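Local coordinates for protein ATP phosphoribosyltransferase regulatory subunit (Bacillus halodurans, PDB 3OD1) that is probably required with HisG for the first step of histidine biosynthesis and may allow feedback regulation of ATP phosphoribosyltransferase by histidine, at residues B[58-63]-B[304-309]; B[341-344]-B[350-353]; B[190-195]-B[219-224]. All coordinates share one frame; numbering follows the deposited sequence.

Contact 1 (B[58-63]-B[304-309]); sequences GVVSAI and LSKFHR
Val60 divides its isopropyl group between Lys306 and Phe307, joining the C-terminal end of helix 54-60 to the Schellman-capped end of the short helix 303-306 in the part of the chain related to the class-II synthetase core. CG1 of Val60 lies 3.7 Å from CD of Lys306, while CG2 of Val60 reaches CZ and CE2 of Phe307, both at 3.8 Å. The two methyls thus have separate targets. With chi1 of Val60 at -61°, CG1 is turned beside the backbone N and CG2 occupies the position between N and the carbonyl carbon. The Lys306 chain is extended beyond CG and runs past Val60 in the opposite direction; CG2 meets the phenyl ring obliquely.

The polar link is indirect. One water donates to Val60 O at 2.7 Å and accepts from Lys306 NZ at 3.0 Å, so the ammonium group reaches the carbonyl of Val60 through this water while its CD methylene lies against CG1. Beyond this first shell, Phe307 also packs on Ala90, Arg91 and Ala94 of helix 86-94, and Met9 of the second subunit packs on both Val60 and Phe307, which places the contact beside the dimer interface.

Beyond the contact each segment ends its helix with a recognisable turn. Ser61, the first residue to leave the helix, makes an ST turn in which its OG accepts from Ile63 N at an angle of 157°; the same oxygen is hydrogen-bonded to Asp84 OD1. His308 (phi 72°) is the C-prime residue of the Schellman motif, defined by Arg309 N to Leu304 O at 3.1 Å and His308 N to Ser305 O at 2.9 Å. Phe307 N is a further donor to Leu304 O, at 3.0 Å, from the face of its plane opposite Arg309 N.

Contact 2 (B[341-344]-B[350-353]); sequences ILFS and EAIE
Ala351 puts its single methyl between Ile341 and Phe343, packing helix 348-359 on strand 339-343 within a beta-alpha-beta unit that continues into strand 365-369. The unit lies in the C-terminal HisZ domain, whose family is grouped with the anticodon-binding domains of class-II synthetases. Of the residues here, Ala351 has the most surface buried by the contact, and Ile341 and Phe343 share the other side of it almost equally. Its small side chain allows a close approach of the backbones: CA of Ala351 is 6.4 Å from CA of Phe343.

Ile341 and Phe343, two residues apart on the strand, both direct their side chains toward the helix. CG2 of Ile341 touches CB of Ala351, at 3.7 Å. Chi1 of -63° sets this branch opposite the backbone N, with CG1 beside N. The intervening Leu342 points the other way and meets Val376 and Met379 of helix 376-381, evidence that the three-stranded parallel sheet is covered by helices on both faces.

Three neighbours extend the apolar layer: Ile341 also touches Leu354 and Ala355 farther along the helix, and Ala351 rests on Leu367 of the adjoining strand. Separately, Ser140 of the second subunit packs on Phe343, so the contact also meets the other subunit.

For Phe343 the ring is not the main point of touch. Chi1 of 67° places CG between the backbone N and the carbonyl carbon, and the ring lies obliquely to the alanine methyl. CB of Phe343 comes nearest, 3.6 Å from CB of Ala351, with CG of Phe343 at 4.0 Å from that methyl.

Contact 3 (B[190-195]-B[219-224]); sequences RFLYEK and NLLSLR
Leu192 O accepts a hydrogen bond from the backbone N of Lys195 at 2.8 Å, the inner bond of a Schellman motif that ends helix 182-193 in the synthetase-like part of the chain, and the side chain of the same leucine makes the whole contact with segment 219-224, into which helix 211-220 runs. Its two methyls have different partners. CD1 of Leu192 lies 4.0 Å from CD2 of Leu220, and CD2 of Leu192 lies 3.7 Å from CD1 of Leu221. The side chains cross obliquely in both pairs, so that Leu192 fits against two consecutive leucines.

Leu220 has CG opposite the backbone N (chi1 170°), which extends the branch toward Leu192. Leu221 starts off to one side and only its end comes near. These two residues open a type I turn, closed by Leu223 N bonding to Leu220 O at 2.9 Å, and Leu223 then centres an inverse gamma turn that leads into strand 224-225. The backbone of Leu223 also bonds to Leu269.

Val171 of helix 168-179 also touches Leu192, while Tyr200 of helix 197-206 touches Leu220 and Leu221. With all three touching residues buried and only methyl groups meeting, cohesion between helix 182-193 and the turn at helix 211-220 rests on hydrophobic burial and van der Waals contact.

Contacts 1 and 3 both belong to the synthetase-like part of the chain and join ends of helices, with contact 3 falling within the sequence span between the two segments of contact 1; their centres are 27 Å apart and their nearest atoms about 7 Å. Contact 2 lies in the C-terminal domain, its centre 58 Å from that of contact 1 and 67 Å from that of contact 3. The chemistry follows burial: contacts 2 and 3 are buried and purely apolar, whereas the partly buried contact 1 adds a lysine and a bridging water. Contacts 1 and 2 touch the second subunit; no other chain of the assembly touches contact 3.

Contact 1 (B[58-63]-B[304-309])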
ATOM      1  N   GLY B  58      -0.789  10.337 -17.667  1.00 35.03           N
ATOM      2  CA  GLY B  58       0.562  10.859 -17.531  1.00 27.89           C
ATOM      3  C   GLY B  58       0.637  12.336 -17.876  1.00 39.92           C
ATOM      4  O   GLY B  58       1.120  13.149 -17.084  1.00 42.55           O
ATOM      5  N   VAL B  59       0.136  12.696 -19.054  1.00 40.55           N
ATOM      6  CA  VAL B  59       0.228  14.075 -19.527  1.00 39.98           C
ATOM      7  C   VAL B  59      -0.597  15.095 -18.734  1.00 44.63           C
ATOM      8  O   VAL B  59      -0.170  16.235 -18.566  1.00 44.95           O
ATOM      9  CB  VAL B  59      -0.120  14.198 -21.036  1.00 51.22           C
ATOM     10  CG1 VAL B  59       0.920  13.472 -21.893  1.00 43.05           C
ATOM     11  CG2 VAL B  59      -1.513  13.654 -21.307  1.00 50.99           C
ATOM     12  N   VAL B  60      -1.772  14.712 -18.244  1.00 39.46           N
ATOM     13  CA  VAL B  60      -2.616  15.698 -17.557  1.00 39.52           C
ATOM     14  C   VAL B  60      -2.263  15.828 -16.079  1.00 41.32           C
ATOM     15  O   VAL B  60      -2.846  16.632 -15.357  1.00 39.68           O
ATOM     16  CB  VAL B  60      -4.122  15.404 -17.731  1.00 37.21           C
ATOM     17  CG1 VAL B  60      -4.487  15.446 -19.202  1.00 38.12           C
ATOM     18  CG2 VAL B  60      -4.481  14.051 -17.119  1.00 36.33           C
ATOM     19  N   SER B  61      -1.303  15.028 -15.633  1.00 38.17           N
ATOM     20  CA  SER B  61      -0.795  15.120 -14.267  1.00 36.09           C
ATOM     21  C   SER B  61      -0.120  16.469 -14.015  1.00 39.51           C
ATOM     22  O   SER B  61       0.424  17.087 -14.941  1.00 34.46           O
ATOM     23  CB  SER B  61       0.211  13.995 -14.006  1.00 40.39           C
ATOM     24  OG  SER B  61       0.868  14.185 -12.769  1.00 44.13           O
ATOM     25  N   ALA B  62      -0.152  16.918 -12.763  1.00 37.75           N
ATOM     26  CA  ALA B  62       0.544  18.143 -12.368  1.00 40.06           C
ATOM     27  C   ALA B  62       2.060  17.951 -12.370  1.00 43.93           C
ATOM     28  O   ALA B  62       2.818  18.914 -12.420  1.00 48.36           O
ATOM     29  CB  ALA B  62       0.079  18.601 -10.988  1.00 38.43           C
ATOM     30  N   ILE B  63       2.491  16.696 -12.301  1.00 36.52           N
ATOM     31  CA  ILE B  63       3.910  16.349 -12.301  1.00 41.88           C
ATOM     32  C   ILE B  63       4.511  16.608 -13.674  1.00 35.55           C
ATOM     33  O   ILE B  63       3.945  16.204 -14.689  1.00 34.83           O
ATOM     34  CB  ILE B  63       4.112  14.866 -11.899  1.00 34.10           C
ATOM     35  CG1 ILE B  63       3.335  14.585 -10.615  1.00 32.18           C
ATOM     36  CG2 ILE B  63       5.588  14.556 -11.696  1.00 36.44           C
ATOM     37  CD1 ILE B  63       3.602  15.591  -9.509  1.00 35.61           C
ATOM     38  N   LEU B 304     -10.939  18.010 -14.476  1.00 34.69           N
ATOM     39  CA  LEU B 304     -12.040  17.079 -14.736  1.00 36.37           C
ATOM     40  C   LEU B 304     -12.597  17.218 -16.151  1.00 42.73           C
ATOM     41  O   LEU B 304     -13.112  16.244 -16.718  1.00 39.66           O
ATOM     42  CB  LEU B 304     -13.154  17.203 -13.686  1.00 37.24           C
ATOM     43  CG  LEU B 304     -13.022  16.303 -12.444  1.00 37.27           C
ATOM     44  CD1 LEU B 304     -13.134  14.825 -12.812  1.00 32.02           C
ATOM     45  CD2 LEU B 304     -11.712  16.561 -11.712  1.00 33.52           C
ATOM     46  N   SER B 305     -12.492  18.421 -16.716  1.00 45.79           N
ATOM     47  CA  SER B 305     -12.926  18.665 -18.091  1.00 44.81           C
ATOM     48  C   SER B 305     -12.139  17.820 -19.079  1.00 44.34           C
ATOM     49  O   SER B 305     -12.681  17.380 -20.088  1.00 41.33           O
ATOM     50  CB  SER B 305     -12.778  20.140 -18.463  1.00 45.25           C
ATOM     51  OG  SER B 305     -13.694  20.935 -17.738  1.00 56.85           O
ATOM     52  N   LYS B 306     -10.857  17.607 -18.793  1.00 42.26           N
ATOM     53  CA  LYS B 306     -10.013  16.777 -19.649  1.00 45.08           C
ATOM     54  C   LYS B 306     -10.435  15.305 -19.657  1.00 46.06           C
ATOM     55  O   LYS B 306     -10.031  14.553 -20.541  1.00 41.91           O
ATOM     56  CB  LYS B 306      -8.543  16.913 -19.252  1.00 44.16           C
ATOM     57  CG  LYS B 306      -8.000  18.297 -19.518  1.00 44.43           C
ATOM     58  CD  LYS B 306      -6.599  18.470 -19.000  1.00 42.41           C
ATOM     59  CE  LYS B 306      -6.158  19.925 -19.142  1.00 50.19           C
ATOM     60  NZ  LYS B 306      -4.738  20.084 -18.705  1.00 55.46           N
ATOM     61  N   PHE B 307     -11.237  14.901 -18.672  1.00 38.44           N
ATOM     62  CA  PHE B 307     -11.810  13.553 -18.643  1.00 39.17           C
ATOM     63  C   PHE B 307     -13.282  13.561 -19.031  1.00 45.90           C
ATOM     64  O   PHE B 307     -13.966  12.547 -18.892  1.00 40.90           O
ATOM     65  CB  PHE B 307     -11.635  12.911 -17.263  1.00 35.86           C
ATOM     66  CG  PHE B 307     -10.221  12.579 -16.953  1.00 34.78           C
ATOM     67  CD1 PHE B 307      -9.691  11.361 -17.333  1.00 38.64           C
ATOM     68  CD2 PHE B 307      -9.402  13.505 -16.327  1.00 32.48           C
ATOM     69  CE1 PHE B 307      -8.368  11.055 -17.065  1.00 40.13           C
ATOM     70  CE2 PHE B 307      -8.082  13.216 -16.066  1.00 39.40           C
ATOM     71  CZ  PHE B 307      -7.564  11.984 -16.435  1.00 43.39           C
ATOM     72  N   HIS B 308     -13.749  14.723 -19.489  1.00 45.77           N
ATOM     73  CA  HIS B 308     -15.096  14.902 -20.028  1.00 52.38           C
ATOM     74  C   HIS B 308     -16.203  14.865 -18.985  1.00 47.15           C
ATOM     75  O   HIS B 308     -17.357  14.576 -19.305  1.00 48.96           O
ATOM     76  CB  HIS B 308     -15.365  13.912 -21.164  1.00 54.95           C
ATOM     77  CG  HIS B 308     -14.263  13.861 -22.173  1.00 57.72           C
ATOM     78  ND1 HIS B 308     -13.490  12.736 -22.378  1.00 58.21           N
ATOM     79  CD2 HIS B 308     -13.773  14.813 -23.002  1.00 57.11           C
ATOM     80  CE1 HIS B 308     -12.585  12.994 -23.307  1.00 58.24           C
ATOM     81  NE2 HIS B 308     -12.734  14.246 -23.700  1.00 56.95           N
ATOM     82  N   ARG B 309     -15.853  15.173 -17.742  1.00 47.33           N
ATOM     83  CA  ARG B 309     -16.864  15.396 -16.712  1.00 51.22           C
ATOM     84  C   ARG B 309     -16.544  16.676 -15.937  1.00 52.91           C
ATOM     85  O   ARG B 309     -16.236  16.621 -14.736  1.00 45.83           O
ATOM     86  CB  ARG B 309     -16.973  14.210 -15.750  1.00 40.00           C
ATOM     87  CG  ARG B 309     -18.267  14.255 -14.934  1.00 46.14           C
ATOM     88  CD  ARG B 309     -18.370  13.148 -13.888  1.00 47.47           C
ATOM     89  NE  ARG B 309     -19.495  13.412 -12.997  1.00 45.46           N
ATOM     90  CZ  ARG B 309     -19.848  12.656 -11.962  1.00 48.04           C
ATOM     91  NH1 ARG B 309     -19.170  11.558 -11.667  1.00 50.79           N
ATOM     92  NH2 ARG B 309     -20.895  13.005 -11.225  1.00 51.19           N
TER
HETATM   93  O   HOH W   1      -3.546  19.116 -16.160  1.00 36.43           O

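Contact 2 (B[341-344]-B[350-353])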
ATOM      1  N   ILE B 341       7.647 -16.701  24.482  1.00 40.06           N
ATOM      2  CA  ILE B 341       7.567 -17.946  25.234  1.00 42.30           C
ATOM      3  C   ILE B 341       8.464 -18.961  24.540  1.00 37.54           C
ATOM      4  O   ILE B 341       8.246 -19.292  23.378  1.00 33.52           O
ATOM      5  CB  ILE B 341       6.119 -18.490  25.292  1.00 38.47           C
ATOM      6  CG1 ILE B 341       5.208 -17.513  26.043  1.00 36.26           C
ATOM      7  CG2 ILE B 341       6.088 -19.871  25.946  1.00 32.92           C
ATOM      8  CD1 ILE B 341       3.720 -17.776  25.841  1.00 33.66           C
ATOM      9  N   LEU B 342       9.498 -19.406  25.237  1.00 38.74           N
ATOM     10  CA  LEU B 342      10.405 -20.422  24.707  1.00 36.93           C
ATOM     11  C   LEU B 342       9.959 -21.776  25.228  1.00 39.32           C
ATOM     12  O   LEU B 342       9.797 -21.957  26.434  1.00 41.40           O
ATOM     13  CB  LEU B 342      11.843 -20.152  25.161  1.00 34.15           C
ATOM     14  CG  LEU B 342      12.464 -18.847  24.659  1.00 41.93           C
ATOM     15  CD1 LEU B 342      13.679 -18.472  25.496  1.00 45.14           C
ATOM     16  CD2 LEU B 342      12.824 -18.956  23.172  1.00 45.32           C
ATOM     17  N   PHE B 343       9.746 -22.729  24.334  1.00 32.54           N
ATOM     18  CA  PHE B 343       9.282 -24.027  24.798  1.00 39.71           C
ATOM     19  C   PHE B 343      10.131 -25.178  24.301  1.00 38.90           C
ATOM     20  O   PHE B 343      10.866 -25.042  23.333  1.00 37.46           O
ATOM     21  CB  PHE B 343       7.806 -24.256  24.445  1.00 37.13           C
ATOM     22  CG  PHE B 343       7.536 -24.390  22.969  1.00 37.52           C
ATOM     23  CD1 PHE B 343       7.428 -25.639  22.380  1.00 42.94           C
ATOM     24  CD2 PHE B 343       7.361 -23.270  22.177  1.00 37.15           C
ATOM     25  CE1 PHE B 343       7.167 -25.762  21.023  1.00 36.79           C
ATOM     26  CE2 PHE B 343       7.105 -23.388  20.814  1.00 32.32           C
ATOM     27  CZ  PHE B 343       7.005 -24.634  20.243  1.00 33.82           C
ATOM     28  N   SER B 344      10.043 -26.305  25.000  1.00 44.18           N
ATOM     29  CA  SER B 344      10.577 -27.563  24.488  1.00 42.96           C
ATOM     30  C   SER B 344       9.423 -28.520  24.216  1.00 51.09           C
ATOM     31  O   SER B 344       8.264 -28.219  24.520  1.00 45.12           O
ATOM     32  CB  SER B 344      11.580 -28.185  25.454  1.00 35.50           C
ATOM     33  OG  SER B 344      10.963 -28.532  26.682  1.00 44.88           O
ATOM     34  N   GLU B 350       1.263 -26.836  26.663  1.00 54.18           N
ATOM     35  CA  GLU B 350       1.183 -25.802  27.684  1.00 57.06           C
ATOM     36  C   GLU B 350       1.516 -24.422  27.133  1.00 51.67           C
ATOM     37  O   GLU B 350       0.795 -23.453  27.383  1.00 55.45           O
ATOM     38  CB  GLU B 350       2.108 -26.127  28.859  1.00 60.68           C
ATOM     39  CG  GLU B 350       2.247 -24.980  29.853  1.00 65.60           C
ATOM     40  CD  GLU B 350       3.311 -25.248  30.895  1.00 69.89           C
ATOM     41  OE1 GLU B 350       3.688 -26.428  31.059  1.00 66.44           O
ATOM     42  OE2 GLU B 350       3.766 -24.279  31.547  1.00 73.83           O
ATOM     43  N   ALA B 351       2.614 -24.326  26.394  1.00 45.07           N
ATOM     44  CA  ALA B 351       3.037 -23.035  25.844  1.00 40.32           C
ATOM     45  C   ALA B 351       2.058 -22.487  24.809  1.00 37.93           C
ATOM     46  O   ALA B 351       1.760 -21.288  24.795  1.00 44.74           O
ATOM     47  CB  ALA B 351       4.442 -23.138  25.252  1.00 34.40           C
ATOM     48  N   ILE B 352       1.580 -23.351  23.924  1.00 40.55           N
ATOM     49  CA  ILE B 352       0.588 -22.932  22.942  1.00 43.07           C
ATOM     50  C   ILE B 352      -0.641 -22.351  23.647  1.00 49.47           C
ATOM     51  O   ILE B 352      -1.116 -21.270  23.300  1.00 43.45           O
ATOM     52  CB  ILE B 352       0.173 -24.085  22.001  1.00 47.93           C
ATOM     53  CG1 ILE B 352       1.273 -24.337  20.964  1.00 48.88           C
ATOM     54  CG2 ILE B 352      -1.163 -23.755  21.307  1.00 39.36           C
ATOM     55  CD1 ILE B 352       1.078 -25.570  20.123  1.00 49.53           C
ATOM     56  N   GLU B 353      -1.142 -23.054  24.658  1.00 53.54           N
ATOM     57  CA  GLU B 353      -2.306 -22.562  25.378  1.00 55.84           C
ATOM     58  C   GLU B 353      -1.977 -21.267  26.106  1.00 54.64           C
ATOM     59  O   GLU B 353      -2.786 -20.342  26.141  1.00 59.30           O
ATOM     60  CB  GLU B 353      -2.864 -23.617  26.340  1.00 68.92           C
ATOM     61  CG  GLU B 353      -4.128 -24.307  25.812  1.00 78.45           C
ATOM     62  CD  GLU B 353      -5.228 -23.319  25.425  1.00 82.69           C
ATOM     63  OE1 GLU B 353      -5.490 -22.378  26.205  1.00 80.20           O
ATOM     64  OE2 GLU B 353      -5.835 -23.485  24.340  1.00 85.25           O
TER

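Contact 3 (B[190-195]-B[219-224])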
ATOM      1  N   ARG B 190       7.567  32.621 -13.438  1.00 41.88           N
ATOM      2  CA  ARG B 190       8.645  31.646 -13.332  1.00 47.14           C
ATOM      3  C   ARG B 190       9.575  31.980 -12.165  1.00 46.13           C
ATOM      4  O   ARG B 190       9.969  31.092 -11.407  1.00 43.60           O
ATOM      5  CB  ARG B 190       9.434  31.603 -14.635  1.00 50.78           C
ATOM      6  CG  ARG B 190      10.723  30.813 -14.549  1.00 52.61           C
ATOM      7  CD  ARG B 190      10.431  29.354 -14.617  1.00 53.07           C
ATOM      8  NE  ARG B 190       9.591  29.049 -15.768  1.00 54.85           N
ATOM      9  CZ  ARG B 190       9.133  27.833 -16.040  1.00 55.87           C
ATOM     10  NH1 ARG B 190       9.441  26.819 -15.234  1.00 48.23           N
ATOM     11  NH2 ARG B 190       8.371  27.635 -17.111  1.00 50.12           N
ATOM     12  N   PHE B 191       9.912  33.260 -12.012  1.00 40.93           N
ATOM     13  CA  PHE B 191      10.724  33.686 -10.868  1.00 41.11           C
ATOM     14  C   PHE B 191      10.051  33.316  -9.544  1.00 42.03           C
ATOM     15  O   PHE B 191      10.709  32.831  -8.623  1.00 41.27           O
ATOM     16  CB  PHE B 191      11.025  35.184 -10.913  1.00 48.53           C
ATOM     17  CG  PHE B 191      12.038  35.567 -11.953  1.00 57.18           C
ATOM     18  CD1 PHE B 191      13.372  35.234 -11.792  1.00 57.47           C
ATOM     19  CD2 PHE B 191      11.656  36.255 -13.095  1.00 63.40           C
ATOM     20  CE1 PHE B 191      14.310  35.582 -12.748  1.00 63.77           C
ATOM     21  CE2 PHE B 191      12.591  36.609 -14.061  1.00 65.38           C
ATOM     22  CZ  PHE B 191      13.917  36.271 -13.889  1.00 67.02           C
ATOM     23  N   LEU B 192       8.744  33.546  -9.458  1.00 37.30           N
ATOM     24  CA  LEU B 192       7.984  33.231  -8.246  1.00 40.02           C
ATOM     25  C   LEU B 192       7.933  31.729  -8.020  1.00 42.76           C
ATOM     26  O   LEU B 192       8.135  31.246  -6.908  1.00 40.69           O
ATOM     27  CB  LEU B 192       6.559  33.790  -8.333  1.00 40.78           C
ATOM     28  CG  LEU B 192       6.458  35.315  -8.467  1.00 42.60           C
ATOM     29  CD1 LEU B 192       5.044  35.747  -8.843  1.00 44.81           C
ATOM     30  CD2 LEU B 192       6.910  35.994  -7.176  1.00 46.81           C
ATOM     31  N   TYR B 193       7.657  30.994  -9.087  1.00 38.55           N
ATOM     32  CA  TYR B 193       7.597  29.544  -9.025  1.00 40.14           C
ATOM     33  C   TYR B 193       8.894  28.962  -8.461  1.00 43.96           C
ATOM     34  O   TYR B 193       8.882  28.017  -7.664  1.00 43.65           O
ATOM     35  CB  TYR B 193       7.328  29.006 -10.428  1.00 41.59           C
ATOM     36  CG  TYR B 193       7.405  27.511 -10.555  1.00 42.84           C
ATOM     37  CD1 TYR B 193       6.465  26.691  -9.941  1.00 38.41           C
ATOM     38  CD2 TYR B 193       8.403  26.916 -11.320  1.00 49.64           C
ATOM     39  CE1 TYR B 193       6.531  25.308 -10.071  1.00 41.76           C
ATOM     40  CE2 TYR B 193       8.480  25.549 -11.457  1.00 51.88           C
ATOM     41  CZ  TYR B 193       7.547  24.745 -10.830  1.00 50.83           C
ATOM     42  OH  TYR B 193       7.632  23.379 -10.977  1.00 52.46           O
ATOM     43  N   GLU B 194      10.018  29.541  -8.861  1.00 50.69           N
ATOM     44  CA  GLU B 194      11.312  29.057  -8.400  1.00 55.63           C
ATOM     45  C   GLU B 194      11.761  29.799  -7.145  1.00 57.37           C
ATOM     46  O   GLU B 194      12.878  29.603  -6.666  1.00 55.62           O
ATOM     47  CB  GLU B 194      12.345  29.189  -9.516  1.00 58.82           C
ATOM     48  CG  GLU B 194      12.036  28.294 -10.703  1.00 63.94           C
ATOM     49  CD  GLU B 194      12.824  28.670 -11.931  1.00 73.44           C
ATOM     50  OE1 GLU B 194      13.700  29.552 -11.820  1.00 75.50           O
ATOM     51  OE2 GLU B 194      12.565  28.084 -13.007  1.00 81.17           O
ATOM     52  N   LYS B 195      10.875  30.645  -6.625  1.00 51.07           N
ATOM     53  CA  LYS B 195      11.132  31.408  -5.400  1.00 54.86           C
ATOM     54  C   LYS B 195      12.422  32.219  -5.483  1.00 56.42           C
ATOM     55  O   LYS B 195      13.125  32.419  -4.493  1.00 62.53           O
ATOM     56  CB  LYS B 195      11.106  30.489  -4.176  1.00 55.52           C
ATOM     57  CG  LYS B 195       9.780  29.755  -4.064  1.00 53.08           C
ATOM     58  CD  LYS B 195       9.733  28.854  -2.867  1.00 57.62           C
ATOM     59  CE  LYS B 195       8.541  27.915  -2.949  1.00 54.02           C
ATOM     60  NZ  LYS B 195       7.246  28.631  -2.945  1.00 48.58           N
ATOM     61  N   ASN B 219       5.975  45.241  -4.851  1.00 55.67           N
ATOM     62  CA  ASN B 219       5.269  45.104  -3.580  1.00 58.10           C
ATOM     63  C   ASN B 219       4.559  43.760  -3.404  1.00 53.35           C
ATOM     64  O   ASN B 219       4.201  43.382  -2.289  1.00 56.17           O
ATOM     65  CB  ASN B 219       4.302  46.273  -3.368  1.00 66.29           C
ATOM     66  CG  ASN B 219       5.016  47.545  -2.938  1.00 76.14           C
ATOM     67  OD1 ASN B 219       5.936  47.504  -2.119  1.00 77.90           O
ATOM     68  ND2 ASN B 219       4.599  48.679  -3.493  1.00 78.11           N
ATOM     69  N   LEU B 220       4.359  43.041  -4.507  1.00 48.31           N
ATOM     70  CA  LEU B 220       3.807  41.688  -4.448  1.00 47.12           C
ATOM     71  C   LEU B 220       4.622  40.837  -3.492  1.00 45.87           C
ATOM     72  O   LEU B 220       4.069  40.124  -2.668  1.00 47.00           O
ATOM     73  CB  LEU B 220       3.814  41.040  -5.831  1.00 45.67           C
ATOM     74  CG  LEU B 220       3.491  39.545  -5.892  1.00 46.39           C
ATOM     75  CD1 LEU B 220       2.133  39.253  -5.257  1.00 42.06           C
ATOM     76  CD2 LEU B 220       3.528  39.092  -7.340  1.00 42.01           C
ATOM     77  N   LEU B 221       5.944  40.930  -3.609  1.00 53.02           N
ATOM     78  CA  LEU B 221       6.874  40.147  -2.791  1.00 48.77           C
ATOM     79  C   LEU B 221       6.706  40.382  -1.292  1.00 45.47           C
ATOM     80  O   LEU B 221       7.099  39.550  -0.476  1.00 49.65           O
ATOM     81  CB  LEU B 221       8.310  40.466  -3.193  1.00 53.21           C
ATOM     82  CG  LEU B 221       9.021  39.470  -4.106  1.00 60.16           C
ATOM     83  CD1 LEU B 221       8.061  38.830  -5.100  1.00 57.96           C
ATOM     84  CD2 LEU B 221      10.187  40.149  -4.813  1.00 51.16           C
ATOM     85  N   SER B 222       6.126  41.519  -0.930  1.00 45.34           N
ATOM     86  CA  SER B 222       5.941  41.846   0.478  1.00 48.04           C
ATOM     87  C   SER B 222       4.646  41.284   1.053  1.00 45.21           C
ATOM     88  O   SER B 222       4.432  41.355   2.259  1.00 53.59           O
ATOM     89  CB  SER B 222       5.977  43.362   0.685  1.00 60.13           C
ATOM     90  OG  SER B 222       7.309  43.808   0.868  1.00 69.46           O
ATOM     91  N   LEU B 223       3.782  40.743   0.196  1.00 48.17           N
ATOM     92  CA  LEU B 223       2.463  40.277   0.633  1.00 45.39           C
ATOM     93  C   LEU B 223       2.562  38.910   1.299  1.00 48.39           C
ATOM     94  O   LEU B 223       2.073  37.906   0.777  1.00 48.80           O
ATOM     95  CB  LEU B 223       1.486  40.236  -0.547  1.00 45.00           C
ATOM     96  CG  LEU B 223       1.278  41.561  -1.274  1.00 48.80           C
ATOM     97  CD1 LEU B 223       0.441  41.377  -2.542  1.00 49.19           C
ATOM     98  CD2 LEU B 223       0.645  42.601  -0.331  1.00 55.76           C
ATOM     99  N   ARG B 224       3.209  38.884   2.457  1.00 47.57           N
ATOM    100  CA  ARG B 224       3.478  37.646   3.168  1.00 44.45           C
ATOM    101  C   ARG B 224       3.359  37.924   4.655  1.00 57.20           C
ATOM    102  O   ARG B 224       4.200  38.619   5.228  1.00 58.47           O
ATOM    103  CB  ARG B 224       4.893  37.148   2.851  1.00 44.99           C
ATOM    104  CG  ARG B 224       5.274  37.233   1.379  1.00 48.70           C
ATOM    105  CD  ARG B 224       6.645  36.624   1.121  1.00 43.90           C
ATOM    106  NE  ARG B 224       6.638  35.158   1.142  1.00 42.73           N
ATOM    107  CZ  ARG B 224       7.447  34.428   1.898  1.00 40.94           C
ATOM    108  NH1 ARG B 224       8.300  35.037   2.710  1.00 36.77           N
ATOM    109  NH2 ARG B 224       7.390  33.096   1.856  1.00 44.32           N
TER